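Local coordinates for protein B-agarase (Saccharophagus degradans, PDB 4BQ2) that hydrolyses the beta-1,4-galactosidic linkages of agarose, acting as an exo-beta-agarase of glycoside hydrolase family 50, at residues A381-E384 against R385-E389; H353-A356 against N357-N360; L396-W399 against R400-T403; H220-E223 against E224-A228. All blocks are in the same frame, centred on the assembly; numbering follows the deposited sequence.

Contact 1: residues A381-E384 against R385-E389; sequences ANLE and RKYGE
Asn382 and Arg385 meet one helical turn apart, where Arg385 NH1 donates to Asn382 OD1 over 2.9 Å. The amide and guanidinium planes stand 39° apart, and the donor reaches the oxygen tilted from the carbonyl plane. Arg385 gets there with CG beside its backbone N (chi1 -73°) and a chain extended as far as NE. Asn382 is fixed at its other branch as well, because ND2 donates to Val723 O and Phe207 O, while Arg385 NH1 also reaches Glu206 O. Further along, Leu383 CD2 touches the Tyr387 ring at CE2, 4.2 Å away. Past the helix end Glu389 bends back toward Glu384, and a water 2.7 Å from Glu384 OE2 and 3.0 Å from Glu389 OE1 sits between two charges that would otherwise probably repel. Outside partners set both acids in place: Glu384 OE1 is hydrogen-bonded to His358 NE2, and Glu389 OE2 to Gly393 N. Beneath these side chains runs the backbone ladder, whose last rung here is Gly388 N to Glu384 O at 2.8 Å. Gly388 then leaves helical geometry with positive phi (59°), at the C-terminal end of helix 378-387.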
loop_
_atom_site.group_PDB
_atom_site.type_symbol
_atom_site.label_atom_id
_atom_site.label_comp_id
_atom_site.label_asym_id
_atom_site.label_seq_id
_atom_site.Cartn_x
_atom_site.Cartn_y
_atom_site.Cartn_z
ATOM N N ALA A 381 -17.218 11.632 -12.092
ATOM C CA ALA A 381 -18.195 12.702 -12.250
ATOM C C ALA A 381 -17.466 14.009 -12.551
ATOM O O ALA A 381 -17.876 14.756 -13.416
ATOM C CB ALA A 381 -19.089 12.813 -10.997
ATOM N N ASN A 382 -16.351 14.263 -11.872
ATOM C CA ASN A 382 -15.603 15.491 -12.114
ATOM C C ASN A 382 -14.956 15.513 -13.504
ATOM O O ASN A 382 -14.796 16.584 -14.088
ATOM C CB ASN A 382 -14.568 15.745 -10.985
ATOM C CG ASN A 382 -15.228 16.115 -9.656
ATOM O OD1 ASN A 382 -16.319 16.719 -9.635
ATOM N ND2 ASN A 382 -14.590 15.742 -8.536
ATOM N N LEU A 383 -14.562 14.344 -14.024
ATOM C CA LEU A 383 -14.111 14.299 -15.416
ATOM C C LEU A 383 -15.247 14.780 -16.343
ATOM O O LEU A 383 -15.013 15.584 -17.239
ATOM C CB LEU A 383 -13.678 12.901 -15.826
ATOM C CG LEU A 383 -12.473 12.322 -15.062
ATOM C CD1 LEU A 383 -12.140 10.974 -15.663
ATOM C CD2 LEU A 383 -11.265 13.256 -15.117
ATOM N N GLU A 384 -16.474 14.309 -16.111
ATOM C CA GLU A 384 -17.577 14.784 -16.957
ATOM C C GLU A 384 -17.793 16.279 -16.750
ATOM O O GLU A 384 -17.952 17.044 -17.734
ATOM C CB GLU A 384 -18.873 14.013 -16.727
ATOM C CG GLU A 384 -19.937 14.375 -17.768
ATOM C CD GLU A 384 -21.196 13.544 -17.649
ATOM O OE1 GLU A 384 -21.161 12.436 -17.089
ATOM O OE2 GLU A 384 -22.239 14.019 -18.123
ATOM N N ARG A 385 -17.745 16.723 -15.492
ATOM C CA ARG A 385 -17.899 18.157 -15.216
ATOM C C ARG A 385 -16.856 18.983 -15.931
ATOM O O ARG A 385 -17.180 20.044 -16.471
ATOM C CB ARG A 385 -17.794 18.462 -13.719
ATOM C CG ARG A 385 -19.019 18.023 -12.909
ATOM C CD ARG A 385 -18.803 18.440 -11.449
ATOM N NE ARG A 385 -20.004 18.294 -10.633
ATOM C CZ ARG A 385 -20.167 17.447 -9.616
ATOM N NH1 ARG A 385 -19.209 16.607 -9.255
ATOM N NH2 ARG A 385 -21.320 17.437 -8.945
ATOM N N LYS A 386 -15.601 18.526 -15.928
ATOM C CA LYS A 386 -14.495 19.283 -16.565
ATOM C C LYS A 386 -14.501 19.290 -18.076
ATOM O O LYS A 386 -14.233 20.335 -18.699
ATOM C CB LYS A 386 -13.122 18.736 -16.151
ATOM C CG LYS A 386 -12.616 19.211 -14.804
ATOM C CD LYS A 386 -11.254 18.597 -14.439
ATOM C CE LYS A 386 -10.131 19.073 -15.345
ATOM N NZ LYS A 386 -8.776 18.811 -14.749
ATOM N N TYR A 387 -14.756 18.121 -18.660
ATOM C CA TYR A 387 -14.527 17.946 -20.089
ATOM C C TYR A 387 -15.791 17.870 -20.895
ATOM O O TYR A 387 -15.736 17.964 -22.127
ATOM C CB TYR A 387 -13.626 16.718 -20.368
ATOM C CG TYR A 387 -12.255 16.821 -19.718
ATOM C CD1 TYR A 387 -11.476 17.959 -19.870
ATOM C CD2 TYR A 387 -11.732 15.769 -18.973
ATOM C CE1 TYR A 387 -10.212 18.066 -19.279
ATOM C CE2 TYR A 387 -10.473 15.865 -18.366
ATOM C CZ TYR A 387 -9.717 17.025 -18.548
ATOM O OH TYR A 387 -8.482 17.129 -17.992
ATOM N N GLY A 388 -16.922 17.714 -20.196
ATOM C CA GLY A 388 -18.236 17.626 -20.813
ATOM C C GLY A 388 -18.299 16.463 -21.787
ATOM O O GLY A 388 -17.473 15.539 -21.720
ATOM N N GLU A 389 -19.262 16.527 -22.712
ATOM C CA GLU A 389 -19.413 15.510 -23.764
ATOM C C GLU A 389 -19.481 16.044 -25.204
ATOM O O GLU A 389 -20.377 16.824 -25.541
ATOM C CB GLU A 389 -20.632 14.652 -23.480
ATOM C CG GLU A 389 -20.472 13.811 -22.243
ATOM C CD GLU A 389 -21.550 12.771 -22.143
ATOM O OE1 GLU A 389 -22.731 13.154 -22.247
ATOM O OE2 GLU A 389 -21.235 11.577 -21.989
HETATM O O HOH W 1 -24.341 13.817 -19.855
#

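Contact 2: residues H353-A356 against N357-N360; sequences HPLA and NHYN
Leu355 and His358 both carry CG beside their own backbone N (chi1 -56° in each), which turns the two side chains to the same flank of the turn. There Leu355 CD2 lies 4.0 Å from His358 CD2, the chains crossing at a slant. Tyr359 has a similar first torsion and brings its ring edge to the carbonyl three residues earlier, with Ala356 O near the plane of the ring and 3.2 Å from Tyr359 CD2. Two i+3 to i backbone bonds shape this short 3-10 turn. His358 N donates to Leu355 O over 3.3 Å, arriving well above the carbonyl plane; Tyr359 N to Ala356 O is longer and weak. Upstream, Ala356 N bonds to His353 O, and Leu355 N donates to His353 ND1 over 2.9 Å, while Pro354 CD packs over one face of that same imidazole. Because ND1 accepts a backbone N-H, it probably carries no proton, which would leave the hydrogen of a neutral His353 ring on NE2. The turn leads straight into strand 359-362, the outer strand of a four-stranded antiparallel sheet, and the backbone of His358, just before the strand, is hydrogen-bonded with Ser377. Tyr359 OH is bonded to Pro349 O. Both nitrogens of the buried His358 ring are engaged by two residues of helix 378-387, ND1 with Ser380 OG and NE2 with Glu384, which probably fixes the orientation of the ring that Leu355 packs against.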
loop_
_atom_site.group_PDB
_atom_site.type_symbol
_atom_site.label_atom_id
_atom_site.label_comp_id
_atom_site.label_asym_id
_atom_site.label_seq_id
_atom_site.Cartn_x
_atom_site.Cartn_y
_atom_site.Cartn_z
ATOM N N HIS A 353 -30.328 12.544 -13.317
ATOM C CA HIS A 353 -29.277 13.576 -13.375
ATOM C C HIS A 353 -28.229 13.225 -14.434
ATOM O O HIS A 353 -27.934 12.047 -14.635
ATOM C CB HIS A 353 -28.592 13.724 -12.010
ATOM C CG HIS A 353 -27.816 14.994 -11.840
ATOM N ND1 HIS A 353 -26.484 15.116 -12.194
ATOM C CD2 HIS A 353 -28.174 16.187 -11.307
ATOM C CE1 HIS A 353 -26.062 16.330 -11.894
ATOM N NE2 HIS A 353 -27.068 16.998 -11.357
ATOM N N PRO A 354 -27.661 14.239 -15.105
ATOM C CA PRO A 354 -26.590 13.939 -16.059
ATOM C C PRO A 354 -25.409 13.190 -15.414
ATOM O O PRO A 354 -24.757 12.394 -16.108
ATOM C CB PRO A 354 -26.161 15.322 -16.558
ATOM C CG PRO A 354 -27.371 16.173 -16.377
ATOM C CD PRO A 354 -28.024 15.675 -15.122
ATOM N N LEU A 355 -25.171 13.383 -14.107
ATOM C CA LEU A 355 -24.056 12.668 -13.432
ATOM C C LEU A 355 -24.393 11.292 -12.830
ATOM O O LEU A 355 -23.568 10.697 -12.119
ATOM C CB LEU A 355 -23.324 13.567 -12.424
ATOM C CG LEU A 355 -22.779 14.868 -13.027
ATOM C CD1 LEU A 355 -22.285 15.819 -11.944
ATOM C CD2 LEU A 355 -21.675 14.668 -14.081
ATOM N N ALA A 356 -25.579 10.758 -13.143
ATOM C CA ALA A 356 -25.971 9.453 -12.602
ATOM C C ALA A 356 -25.208 8.272 -13.212
ATOM O O ALA A 356 -25.183 7.177 -12.646
ATOM C CB ALA A 356 -27.481 9.237 -12.698
ATOM N N ASN A 357 -24.537 8.478 -14.335
ATOM C CA ASN A 357 -23.757 7.370 -14.889
ATOM C C ASN A 357 -22.467 7.081 -14.085
ATOM O O ASN A 357 -21.719 6.151 -14.404
ATOM C CB ASN A 357 -23.458 7.589 -16.368
ATOM C CG ASN A 357 -22.654 8.840 -16.609
ATOM O OD1 ASN A 357 -23.122 9.963 -16.371
ATOM N ND2 ASN A 357 -21.416 8.655 -17.054
ATOM N N HIS A 358 -22.208 7.855 -13.037
ATOM C CA HIS A 358 -20.972 7.673 -12.295
ATOM C C HIS A 358 -21.174 6.781 -11.069
ATOM O O HIS A 358 -20.257 6.586 -10.275
ATOM C CB HIS A 358 -20.271 9.020 -12.021
ATOM C CG HIS A 358 -20.001 9.805 -13.274
ATOM N ND1 HIS A 358 -18.950 9.517 -14.122
ATOM C CD2 HIS A 358 -20.676 10.827 -13.852
ATOM C CE1 HIS A 358 -18.979 10.340 -15.155
ATOM N NE2 HIS A 358 -20.018 11.145 -15.016
ATOM N N TYR A 359 -22.382 6.236 -10.937
ATOM C CA TYR A 359 -22.651 5.161 -9.990
ATOM C C TYR A 359 -21.914 3.879 -10.388
ATOM O O TYR A 359 -21.645 3.637 -11.568
ATOM C CB TYR A 359 -24.144 4.889 -9.874
ATOM C CG TYR A 359 -24.868 5.878 -8.979
ATOM C CD1 TYR A 359 -24.634 5.902 -7.602
ATOM C CD2 TYR A 359 -25.813 6.777 -9.506
ATOM C CE1 TYR A 359 -25.296 6.806 -6.779
ATOM C CE2 TYR A 359 -26.472 7.678 -8.686
ATOM C CZ TYR A 359 -26.214 7.679 -7.326
ATOM O OH TYR A 359 -26.872 8.584 -6.510
ATOM N N ASN A 360 -21.587 3.084 -9.377
ATOM C CA ASN A 360 -20.876 1.821 -9.526
ATOM C C ASN A 360 -21.596 0.820 -8.624
ATOM O O ASN A 360 -22.368 1.214 -7.721
ATOM C CB ASN A 360 -19.408 2.006 -9.086
ATOM C CG ASN A 360 -18.579 0.722 -9.190
ATOM O OD1 ASN A 360 -18.802 -0.117 -10.063
ATOM N ND2 ASN A 360 -17.605 0.576 -8.297
#

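Contact 3: residues L396-W399 against R400-T403; sequences LDKW and REVT
Trp399 and Thr403 face each other across one turn of helix 394-410, an i to i+4 pairing within a regular alpha helix, and they form its tightly packed side. Thr403 OG1 lies 3.5 Å above one face of the Trp399 indole, displaced toward the rim. Its position follows from a chi1 of -70°, which swings the hydroxyl back beside the backbone N and toward the preceding turn. There Trp399 O takes two donors, the hydroxyl Thr403 OG1 at 2.8 Å and the amide Thr403 N, which approach from opposite faces of the carbonyl plane. Tyr701 OH is a further partner of that hydroxyl, and Trp399 NE1 is bonded to Tyr379 OH, so the polar atoms of this buried side are well supplied. Val402, also buried, lays CG2 against the aliphatic chain of Lys398, 4.0 Å from Lys398 CE.

Going round the helix the contact becomes more open and charged. Asp397 and Arg400 run alongside each other in the same direction and form a salt bridge from Asp397 OD1 to Arg400 NH1. The hydrogen bond within it is weak (122°), their planes stand 63° apart, and since Arg400 has two conformers the link is doubtful in detail. Asp397 OD2 has another partner in Tyr391 OH. Lys398 NZ and Glu401 OE2 are 4.4 Å apart, too far for a salt bridge. A water joins them, accepting from Lys398 NZ at 2.7 Å and donating to Glu401 OE2 at 2.6 Å.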
loop_
_atom_site.group_PDB
_atom_site.type_symbol
_atom_site.label_atom_id
_atom_site.label_comp_id
_atom_site.label_asym_id
_atom_site.label_seq_id
_atom_site.Cartn_x
_atom_site.Cartn_y
_atom_site.Cartn_z
ATOM N N LEU A 396 -13.938 10.535 -21.060
ATOM C CA LEU A 396 -12.967 9.436 -20.801
ATOM C C LEU A 396 -11.840 9.476 -21.820
ATOM O O LEU A 396 -10.672 9.323 -21.468
ATOM C CB LEU A 396 -13.643 8.062 -20.822
ATOM C CG LEU A 396 -14.784 7.956 -19.828
ATOM C CD1 LEU A 396 -15.596 6.718 -20.163
ATOM C CD2 LEU A 396 -14.243 7.884 -18.394
ATOM N N ASP A 397 -12.181 9.649 -23.102
ATOM C CA ASP A 397 -11.146 9.793 -24.101
ATOM C C ASP A 397 -10.274 11.033 -23.823
ATOM O O ASP A 397 -9.053 10.963 -23.946
ATOM C CB ASP A 397 -11.739 9.859 -25.508
ATOM C CG ASP A 397 -12.420 8.563 -25.901
ATOM O OD1 ASP A 397 -12.065 7.485 -25.356
ATOM O OD2 ASP A 397 -13.328 8.628 -26.732
ATOM N N LYS A 398 -10.910 12.156 -23.457
ATOM C CA LYS A 398 -10.152 13.359 -23.103
ATOM C C LYS A 398 -9.280 13.118 -21.864
ATOM O O LYS A 398 -8.107 13.546 -21.813
ATOM C CB LYS A 398 -11.096 14.521 -22.785
ATOM C CG LYS A 398 -10.341 15.798 -22.428
ATOM C CD LYS A 398 -9.617 16.405 -23.625
ATOM C CE LYS A 398 -9.287 17.901 -23.434
ATOM N NZ LYS A 398 -8.500 18.337 -24.625
ATOM N N TRP A 399 -9.836 12.414 -20.873
ATOM C CA TRP A 399 -9.024 12.079 -19.685
ATOM C C TRP A 399 -7.764 11.284 -20.108
ATOM O O TRP A 399 -6.662 11.576 -19.650
ATOM C CB TRP A 399 -9.874 11.296 -18.667
ATOM C CG TRP A 399 -9.082 10.737 -17.499
ATOM C CD1 TRP A 399 -8.473 11.439 -16.482
ATOM C CD2 TRP A 399 -8.840 9.362 -17.243
ATOM N NE1 TRP A 399 -7.865 10.556 -15.601
ATOM C CE2 TRP A 399 -8.071 9.280 -16.048
ATOM C CE3 TRP A 399 -9.181 8.183 -17.911
ATOM C CZ2 TRP A 399 -7.654 8.060 -15.512
ATOM C CZ3 TRP A 399 -8.750 6.961 -17.391
ATOM C CH2 TRP A 399 -7.994 6.921 -16.180
ATOM N N ARG A 400 -7.935 10.300 -20.990
ATOM C CA ARG A 400 -6.789 9.481 -21.432
ATOM C C ARG A 400 -5.729 10.316 -22.172
ATOM O O ARG A 400 -4.524 10.163 -21.937
ATOM C CB ARG A 400 -7.253 8.256 -22.247
ATOM C CG ARG A 400 -8.158 7.314 -21.442
ATOM C CD ARG A 400 -8.419 5.969 -22.120
ATOM N NE ARG A 400 -9.789 5.525 -21.864
ATOM C CZ ARG A 400 -10.756 5.517 -22.779
ATOM N NH1 ARG A 400 -10.497 5.878 -24.030
ATOM N NH2 ARG A 400 -11.967 5.118 -22.457
ATOM N N GLU A 401 -6.185 11.222 -23.037
ATOM C CA GLU A 401 -5.267 12.084 -23.786
ATOM C C GLU A 401 -4.519 13.029 -22.866
ATOM O O GLU A 401 -3.301 13.139 -22.954
ATOM C CB GLU A 401 -5.996 12.895 -24.865
ATOM C CG GLU A 401 -5.027 13.805 -25.613
ATOM C CD GLU A 401 -5.661 14.477 -26.809
ATOM O OE1 GLU A 401 -6.105 13.756 -27.715
ATOM O OE2 GLU A 401 -5.695 15.722 -26.830
ATOM N N VAL A 402 -5.254 13.717 -21.980
ATOM C CA VAL A 402 -4.631 14.603 -21.002
ATOM C C VAL A 402 -3.685 13.815 -20.069
ATOM O O VAL A 402 -2.638 14.310 -19.697
ATOM C CB VAL A 402 -5.740 15.318 -20.150
ATOM C CG1 VAL A 402 -5.153 16.018 -18.941
ATOM C CG2 VAL A 402 -6.510 16.323 -21.022
ATOM N N THR A 403 -4.071 12.605 -19.663
ATOM C CA THR A 403 -3.208 11.786 -18.795
ATOM C C THR A 403 -1.846 11.505 -19.473
ATOM O O THR A 403 -0.795 11.695 -18.879
ATOM C CB THR A 403 -3.925 10.471 -18.416
ATOM O OG1 THR A 403 -5.008 10.812 -17.525
ATOM C CG2 THR A 403 -2.971 9.459 -17.740
HETATM O O HOH W 2 -6.178 17.033 -24.673
#

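Contact 4: residues H220-E223 against E224-A228; sequences HSLE and ELHAA
Glu224 reaches back past the N-cap to the residue before it, its OE1 accepting from His220 N over 2.8 Å at an N-H...O angle of 156°. The donor comes from above the carboxylate plane, 47° out of it. A second, longer bond runs the other way: Glu224 N donates to Ser221 OG at 3.3 Å. Ser221 makes this bond because chi1 of 52° sets OG between its backbone N and carbonyl carbon, tucked toward the first turn. Ser221 is thus the N-cap of helix 222-235. The arrangement resembles a capping box without being one, since the glutamate takes the amide of His220 and not that of the cap residue itself. From here the regular ladder begins with Leu225 N to Ser221 O at 3.2 Å, followed by His226 N to Leu222 O. On the apolar side Leu222 makes a CH-pi contact with His226, Leu222 CG standing over the ring face 4.2 Å from the ring centroid. The imidazole is held at its far end by His226 NE2 bonded to Arg385 O of helix 378-387. Leu222 CD1 also meets Leu225 CD2 at 4.3 Å, and both leucines pack on Arg385.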
loop_
_atom_site.group_PDB
_atom_site.type_symbol
_atom_site.label_atom_id
_atom_site.label_comp_id
_atom_site.label_asym_id
_atom_site.label_seq_id
_atom_site.Cartn_x
_atom_site.Cartn_y
_atom_site.Cartn_z
ATOM N N HIS A 220 -14.666 25.488 -5.131
ATOM C CA HIS A 220 -15.933 25.979 -4.542
ATOM C C HIS A 220 -17.066 26.171 -5.560
ATOM O O HIS A 220 -18.219 26.398 -5.181
ATOM C CB HIS A 220 -15.685 27.264 -3.756
ATOM C CG HIS A 220 -14.709 27.110 -2.628
ATOM N ND1 HIS A 220 -15.034 26.486 -1.441
ATOM C CD2 HIS A 220 -13.430 27.535 -2.492
ATOM C CE1 HIS A 220 -13.991 26.517 -0.629
ATOM N NE2 HIS A 220 -13.008 27.158 -1.237
ATOM N N SER A 221 -16.742 26.053 -6.851
ATOM C CA SER A 221 -17.709 26.239 -7.950
ATOM C C SER A 221 -17.210 25.537 -9.208
ATOM O O SER A 221 -16.003 25.375 -9.380
ATOM C CB SER A 221 -17.880 27.729 -8.281
ATOM O OG SER A 221 -16.616 28.371 -8.513
ATOM N N LEU A 222 -18.137 25.175 -10.090
ATOM C CA LEU A 222 -17.822 24.744 -11.452
ATOM C C LEU A 222 -16.926 25.722 -12.248
ATOM O O LEU A 222 -16.048 25.281 -13.010
ATOM C CB LEU A 222 -19.115 24.434 -12.204
ATOM C CG LEU A 222 -19.017 23.759 -13.565
ATOM C CD1 LEU A 222 -18.410 22.362 -13.446
ATOM C CD2 LEU A 222 -20.391 23.689 -14.226
ATOM N N GLU A 223 -17.136 27.030 -12.064
ATOM C CA GLU A 223 -16.279 28.065 -12.653
ATOM C C GLU A 223 -14.806 27.870 -12.264
ATOM O O GLU A 223 -13.932 27.853 -13.142
ATOM C CB GLU A 223 -16.736 29.476 -12.257
ATOM C CG GLU A 223 -18.003 29.952 -12.974
ATOM C CD GLU A 223 -19.334 29.524 -12.321
ATOM O OE1 GLU A 223 -19.381 28.657 -11.394
ATOM O OE2 GLU A 223 -20.377 30.057 -12.777
ATOM N N GLU A 224 -14.548 27.712 -10.964
ATOM C CA GLU A 224 -13.189 27.493 -10.435
ATOM C C GLU A 224 -12.547 26.228 -11.041
ATOM O O GLU A 224 -11.348 26.206 -11.341
ATOM C CB GLU A 224 -13.203 27.404 -8.893
ATOM C CG GLU A 224 -13.460 28.734 -8.178
ATOM C CD GLU A 224 -13.375 28.677 -6.637
ATOM O OE1 GLU A 224 -13.097 27.588 -6.058
ATOM O OE2 GLU A 224 -13.587 29.761 -6.004
ATOM N N LEU A 225 -13.356 25.183 -11.204
ATOM C CA LEU A 225 -12.897 23.939 -11.822
ATOM C C LEU A 225 -12.521 24.113 -13.295
ATOM O O LEU A 225 -11.500 23.567 -13.746
ATOM C CB LEU A 225 -13.928 22.825 -11.644
ATOM C CG LEU A 225 -13.602 21.393 -12.090
ATOM C CD1 LEU A 225 -12.411 20.832 -11.330
ATOM C CD2 LEU A 225 -14.821 20.488 -11.917
ATOM N N HIS A 226 -13.332 24.850 -14.048
ATOM C CA HIS A 226 -13.019 25.092 -15.464
ATOM C C HIS A 226 -11.811 25.999 -15.606
ATOM O O HIS A 226 -11.060 25.881 -16.575
ATOM C CB HIS A 226 -14.205 25.662 -16.249
ATOM C CG HIS A 226 -15.287 24.667 -16.511
ATOM N ND1 HIS A 226 -16.551 25.036 -16.911
ATOM C CD2 HIS A 226 -15.313 23.319 -16.381
ATOM C CE1 HIS A 226 -17.304 23.957 -17.040
ATOM N NE2 HIS A 226 -16.574 22.901 -16.735
ATOM N N ALA A 227 -11.632 26.889 -14.631
ATOM C CA ALA A 227 -10.466 27.744 -14.571
ATOM C C ALA A 227 -9.193 26.937 -14.367
ATOM O O ALA A 227 -8.198 27.215 -15.034
ATOM C CB ALA A 227 -10.603 28.779 -13.467
ATOM N N ALA A 228 -9.217 25.967 -13.445
ATOM C CA ALA A 228 -8.037 25.093 -13.188
ATOM C C ALA A 228 -7.734 24.236 -14.402
ATOM O O ALA A 228 -6.566 24.088 -14.777
ATOM C CB ALA A 228 -8.243 24.213 -11.956
#

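How the contacts relate
Contact 1 is the hub: it touches each of the other three, while contacts 2, 3 and 4 stay clear of one another. Contacts 2 and 4 each reach its helix 378-387 through a histidine hydrogen bond. Toward contact 3 the join is apolar instead, Leu383 against Trp399 and Tyr387 against Lys398 and Val402. Contacts 1, 2 and 3 are partly buried, whereas 220-228 lies at the surface. The chemistry differs with place in the fold: contact 4 caps a helix beginning, contact 3 spans continuous turns, contact 1 includes a helix end, and contact 2 is a 3-10 turn entering a strand.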